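Local coordinates for protein COG0546: Predicted phosphatases (Streptococcus pneumoniae, PDB 2AH5) that is of unknown function but is probably a phosphatase of the haloacid dehalogenase-like hydrolase family, at residues Ser18-Phe30 and Ile43-Phe55. Residues are numbered along the deposited sequence; the frame is centred on the assembly and turned at random.
Sequences SSIGIHNAFTYTF and IRGFMGPPLESSF
The carbonyl oxygen A25 O takes two donors from T29, a residue that touches F55 across the contact. T29 OG1 lies 2.9 Å from A25 O and T29 N reaches the same oxygen from the opposite face of its plane. With OG1 beside the backbone N (chi1 -55°) to make this bond, T29 CG2 stands anti to N and meets F55 CZ at 3.7 Å. F26 is the knob of the interface and sits among I43, L51, S54 and F55. F46 sends its CD2 edge over the centre of one F26 face, with the planes at 58°. The edge of F26 in turn points at one face of F55, offset toward the rim, 62° between planes. L51 CD1 closes on F26 CZ at 3.5 Å. F30 CZ lies 3.9 Å from F55 CE2, near the plane of the F55 ring, and completes an aromatic cluster of four. Together these contacts pack helix 19-33 against helices 40-45 and 51-56 in what is probably the helical cap, which many HAD-family enzymes carry beside the parallel-sheet core. Y71 of helix 64-79 adds an edge-to-face ring contact to F26. I43 lies against H23, F26 and T27: CG2 is 3.7 Å from H23 CD2, and CD1 meets T27 CG2. Toward the start of helix 19-33, M47 is a selenomethionine with its chain extended beyond CG. That shape carries SE to 3.7 Å from S19 CB and brings CE near S19 O. S19 OG is hydrogen-bonded to D17 OD1. I22 CG2 packs on M47 CG at 3.9 Å.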
loop_
_atom_site.group_PDB
_atom_site.type_symbol
_atom_site.label_atom_id
_atom_site.label_comp_id
_atom_site.label_asym_id
_atom_site.label_seq_id
_atom_site.Cartn_x
_atom_site.Cartn_y
_atom_site.Cartn_z
ATOM N N SER A 18 1.523 6.248 -6.750
ATOM C CA SER A 18 0.213 6.281 -7.406
ATOM C C SER A 18 -0.463 7.645 -7.167
ATOM O O SER A 18 -1.656 7.800 -7.467
ATOM C CB SER A 18 -0.655 5.152 -6.851
ATOM O OG SER A 18 -0.490 5.046 -5.441
ATOM N N SER A 19 0.269 8.602 -6.579
ATOM C CA SER A 19 -0.362 9.850 -6.064
ATOM C C SER A 19 -1.108 10.675 -7.114
ATOM O O SER A 19 -2.180 11.178 -6.812
ATOM C CB SER A 19 0.626 10.766 -5.318
ATOM O OG SER A 19 1.662 11.203 -6.181
ATOM N N ILE A 20 -0.558 10.828 -8.316
ATOM C CA ILE A 20 -1.267 11.624 -9.348
ATOM C C ILE A 20 -2.664 11.045 -9.654
ATOM O O ILE A 20 -3.656 11.773 -9.659
ATOM C CB ILE A 20 -0.442 11.858 -10.645
ATOM C CG1 ILE A 20 0.868 12.601 -10.322
ATOM C CG2 ILE A 20 -1.255 12.706 -11.644
ATOM C CD1 ILE A 20 1.897 12.546 -11.399
ATOM N N GLY A 21 -2.747 9.744 -9.904
ATOM C CA GLY A 21 -4.041 9.114 -10.193
ATOM C C GLY A 21 -5.020 9.104 -9.020
ATOM O O GLY A 21 -6.228 9.229 -9.231
ATOM N N ILE A 22 -4.529 8.921 -7.787
ATOM C CA ILE A 22 -5.403 8.967 -6.606
ATOM C C ILE A 22 -5.936 10.390 -6.438
ATOM O O ILE A 22 -7.146 10.592 -6.305
ATOM C CB ILE A 22 -4.650 8.485 -5.330
ATOM C CG1 ILE A 22 -4.249 7.009 -5.484
ATOM C CG2 ILE A 22 -5.513 8.662 -4.060
ATOM C CD1 ILE A 22 -3.295 6.510 -4.340
ATOM N N HIS A 23 -5.026 11.362 -6.505
ATOM C CA HIS A 23 -5.408 12.769 -6.412
ATOM C C HIS A 23 -6.462 13.091 -7.465
ATOM O O HIS A 23 -7.479 13.697 -7.145
ATOM C CB HIS A 23 -4.193 13.677 -6.600
ATOM C CG HIS A 23 -4.476 15.131 -6.380
ATOM N ND1 HIS A 23 -4.983 15.944 -7.373
ATOM C CD2 HIS A 23 -4.323 15.919 -5.290
ATOM C CE1 HIS A 23 -5.121 17.175 -6.906
ATOM N NE2 HIS A 23 -4.716 17.188 -5.649
ATOM N N ASN A 24 -6.207 12.713 -8.716
ATOM C CA ASN A 24 -7.152 12.976 -9.804
ATOM C C ASN A 24 -8.514 12.301 -9.616
ATOM O O ASN A 24 -9.584 12.863 -9.964
ATOM C CB ASN A 24 -6.545 12.582 -11.155
ATOM C CG ASN A 24 -5.467 13.556 -11.634
ATOM O OD1 ASN A 24 -5.268 14.627 -11.059
ATOM N ND2 ASN A 24 -4.754 13.164 -12.697
ATOM N N ALA A 25 -8.501 11.078 -9.115
ATOM C CA ALA A 25 -9.761 10.411 -8.800
ATOM C C ALA A 25 -10.547 11.204 -7.734
ATOM O O ALA A 25 -11.768 11.374 -7.873
ATOM C CB ALA A 25 -9.514 8.975 -8.359
ATOM N N PHE A 26 -9.876 11.686 -6.677
ATOM C CA PHE A 26 -10.584 12.508 -5.678
ATOM C C PHE A 26 -11.167 13.794 -6.270
ATOM O O PHE A 26 -12.343 14.117 -6.056
ATOM C CB PHE A 26 -9.709 12.840 -4.479
ATOM C CG PHE A 26 -9.664 11.742 -3.477
ATOM C CD1 PHE A 26 -8.488 11.043 -3.274
ATOM C CD2 PHE A 26 -10.819 11.379 -2.769
ATOM C CE1 PHE A 26 -8.431 10.007 -2.354
ATOM C CE2 PHE A 26 -10.766 10.325 -1.815
ATOM C CZ PHE A 26 -9.573 9.638 -1.636
ATOM N N THR A 27 -10.355 14.493 -7.040
ATOM C CA THR A 27 -10.781 15.813 -7.565
ATOM C C THR A 27 -11.868 15.639 -8.638
ATOM O O THR A 27 -12.758 16.493 -8.771
ATOM C CB THR A 27 -9.593 16.666 -8.081
ATOM O OG1 THR A 27 -8.939 15.977 -9.141
ATOM C CG2 THR A 27 -8.554 16.953 -6.937
ATOM N N TYR A 28 -11.780 14.557 -9.415
ATOM C CA TYR A 28 -12.880 14.214 -10.348
ATOM C C TYR A 28 -14.181 14.043 -9.584
ATOM O O TYR A 28 -15.252 14.502 -10.027
ATOM C CB TYR A 28 -12.573 12.930 -11.171
ATOM C CG TYR A 28 -13.726 12.566 -12.092
ATOM C CD1 TYR A 28 -13.982 13.323 -13.236
ATOM C CD2 TYR A 28 -14.617 11.522 -11.765
ATOM C CE1 TYR A 28 -15.057 13.013 -14.087
ATOM C CE2 TYR A 28 -15.696 11.203 -12.606
ATOM C CZ TYR A 28 -15.910 11.966 -13.753
ATOM O OH TYR A 28 -16.982 11.701 -14.579
ATOM N N THR A 29 -14.103 13.357 -8.439
ATOM C CA THR A 29 -15.295 13.113 -7.618
ATOM C C THR A 29 -15.906 14.404 -7.100
ATOM O O THR A 29 -17.099 14.615 -7.244
ATOM C CB THR A 29 -15.011 12.114 -6.474
ATOM O OG1 THR A 29 -14.479 10.914 -7.048
ATOM C CG2 THR A 29 -16.325 11.759 -5.703
ATOM N N PHE A 30 -15.088 15.265 -6.505
ATOM C CA PHE A 30 -15.569 16.563 -6.028
ATOM C C PHE A 30 -16.122 17.446 -7.156
ATOM O O PHE A 30 -17.149 18.121 -6.951
ATOM C CB PHE A 30 -14.491 17.272 -5.213
ATOM C CG PHE A 30 -14.019 16.466 -4.010
ATOM C CD1 PHE A 30 -14.930 15.990 -3.069
ATOM C CD2 PHE A 30 -12.672 16.203 -3.824
ATOM C CE1 PHE A 30 -14.494 15.242 -1.940
ATOM C CE2 PHE A 30 -12.228 15.457 -2.725
ATOM C CZ PHE A 30 -13.150 14.972 -1.783
ATOM N N ILE A 43 -5.553 15.901 0.567
ATOM C CA ILE A 43 -5.705 14.717 -0.308
ATOM C C ILE A 43 -4.570 13.698 -0.130
ATOM O O ILE A 43 -4.804 12.479 -0.194
ATOM C CB ILE A 43 -5.974 15.096 -1.807
ATOM C CG1 ILE A 43 -7.309 15.842 -1.918
ATOM C CG2 ILE A 43 -5.978 13.837 -2.718
ATOM C CD1 ILE A 43 -7.569 16.514 -3.278
ATOM N N ARG A 44 -3.355 14.184 0.154
ATOM C CA ARG A 44 -2.246 13.295 0.534
ATOM C C ARG A 44 -2.622 12.410 1.731
ATOM O O ARG A 44 -2.260 11.217 1.793
ATOM C CB ARG A 44 -0.976 14.114 0.849
ATOM C CG ARG A 44 -0.195 14.504 -0.399
ATOM C CD ARG A 44 1.259 14.921 -0.105
ATOM N NE ARG A 44 1.403 16.297 0.389
ATOM C CZ ARG A 44 1.246 17.393 -0.350
ATOM N NH1 ARG A 44 0.911 17.300 -1.629
ATOM N NH2 ARG A 44 1.402 18.590 0.198
ATOM N N GLY A 45 -3.374 13.002 2.658
ATOM C CA GLY A 45 -3.836 12.345 3.863
ATOM C C GLY A 45 -4.855 11.261 3.573
ATOM O O GLY A 45 -5.055 10.370 4.392
ATOM N N PHE A 46 -5.508 11.341 2.404
ATOM C CA PHE A 46 -6.434 10.290 1.956
ATOM C C PHE A 46 -5.753 9.061 1.300
ATOM O O PHE A 46 -6.440 8.117 0.880
ATOM C CB PHE A 46 -7.472 10.836 0.960
ATOM C CG PHE A 46 -8.331 11.975 1.467
ATOM C CD1 PHE A 46 -8.433 12.288 2.824
ATOM C CD2 PHE A 46 -9.088 12.720 0.546
ATOM C CE1 PHE A 46 -9.249 13.352 3.254
ATOM C CE2 PHE A 46 -9.912 13.777 0.969
ATOM C CZ PHE A 46 -9.986 14.095 2.316
HETATM N N MSE A 47 -4.430 9.085 1.173
HETATM C CA MSE A 47 -3.690 7.986 0.539
HETATM C C MSE A 47 -3.254 6.952 1.582
HETATM O O MSE A 47 -2.197 7.097 2.207
HETATM C CB MSE A 47 -2.490 8.539 -0.244
HETATM C CG MSE A 47 -2.914 9.611 -1.242
HETATM SE SE MSE A 47 -1.454 10.378 -2.288
HETATM C CE MSE A 47 -2.593 11.735 -3.419
ATOM N N GLY A 48 -4.057 5.907 1.756
ATOM C CA GLY A 48 -3.853 4.965 2.871
ATOM C C GLY A 48 -5.119 4.560 3.606
ATOM O O GLY A 48 -5.424 3.371 3.688
ATOM N N PRO A 49 -5.869 5.535 4.166
ATOM C CA PRO A 49 -7.125 5.196 4.834
ATOM C C PRO A 49 -8.165 4.629 3.864
ATOM O O PRO A 49 -8.039 4.850 2.642
ATOM C CB PRO A 49 -7.593 6.545 5.416
ATOM C CG PRO A 49 -6.410 7.405 5.407
ATOM C CD PRO A 49 -5.596 6.979 4.240
ATOM N N PRO A 50 -9.186 3.902 4.386
ATOM C CA PRO A 50 -10.267 3.467 3.506
ATOM C C PRO A 50 -10.937 4.672 2.814
ATOM O O PRO A 50 -11.065 5.753 3.400
ATOM C CB PRO A 50 -11.259 2.783 4.459
ATOM C CG PRO A 50 -10.452 2.387 5.643
ATOM C CD PRO A 50 -9.399 3.452 5.776
ATOM N N LEU A 51 -11.335 4.466 1.567
ATOM C CA LEU A 51 -12.000 5.489 0.766
ATOM C C LEU A 51 -13.223 6.110 1.470
ATOM O O LEU A 51 -13.378 7.350 1.525
ATOM C CB LEU A 51 -12.404 4.866 -0.575
ATOM C CG LEU A 51 -12.514 5.760 -1.797
ATOM C CD1 LEU A 51 -11.228 6.584 -2.054
ATOM C CD2 LEU A 51 -12.871 4.899 -3.014
ATOM N N GLU A 52 -14.076 5.239 2.014
ATOM C CA GLU A 52 -15.289 5.670 2.708
ATOM C C GLU A 52 -14.955 6.584 3.885
ATOM O O GLU A 52 -15.625 7.598 4.093
ATOM C CB GLU A 52 -16.137 4.473 3.147
ATOM C CG GLU A 52 -16.715 3.671 1.967
ATOM C CD GLU A 52 -15.865 2.468 1.536
ATOM O OE1 GLU A 52 -14.612 2.452 1.732
ATOM O OE2 GLU A 52 -16.481 1.515 0.991
ATOM N N SER A 53 -13.882 6.257 4.605
ATOM C CA SER A 53 -13.439 7.077 5.730
ATOM C C SER A 53 -12.988 8.479 5.310
ATOM O O SER A 53 -13.342 9.475 5.954
ATOM C CB SER A 53 -12.322 6.373 6.491
ATOM O OG SER A 53 -12.092 7.044 7.721
ATOM N N SER A 54 -12.200 8.553 4.237
ATOM C CA SER A 54 -11.782 9.835 3.684
ATOM C C SER A 54 -12.947 10.699 3.247
ATOM O O SER A 54 -13.018 11.863 3.633
ATOM C CB SER A 54 -10.800 9.640 2.532
ATOM O OG SER A 54 -9.588 9.093 3.034
ATOM N N PHE A 55 -13.846 10.144 2.434
ATOM C CA PHE A 55 -15.020 10.897 1.981
ATOM C C PHE A 55 -15.913 11.335 3.146
ATOM O O PHE A 55 -16.540 12.391 3.091
ATOM C CB PHE A 55 -15.841 10.098 0.966
ATOM C CG PHE A 55 -15.275 10.120 -0.444
ATOM C CD1 PHE A 55 -15.061 8.930 -1.130
ATOM C CD2 PHE A 55 -14.997 11.327 -1.092
ATOM C CE1 PHE A 55 -14.570 8.927 -2.434
ATOM C CE2 PHE A 55 -14.493 11.337 -2.399
ATOM C CZ PHE A 55 -14.272 10.131 -3.070
#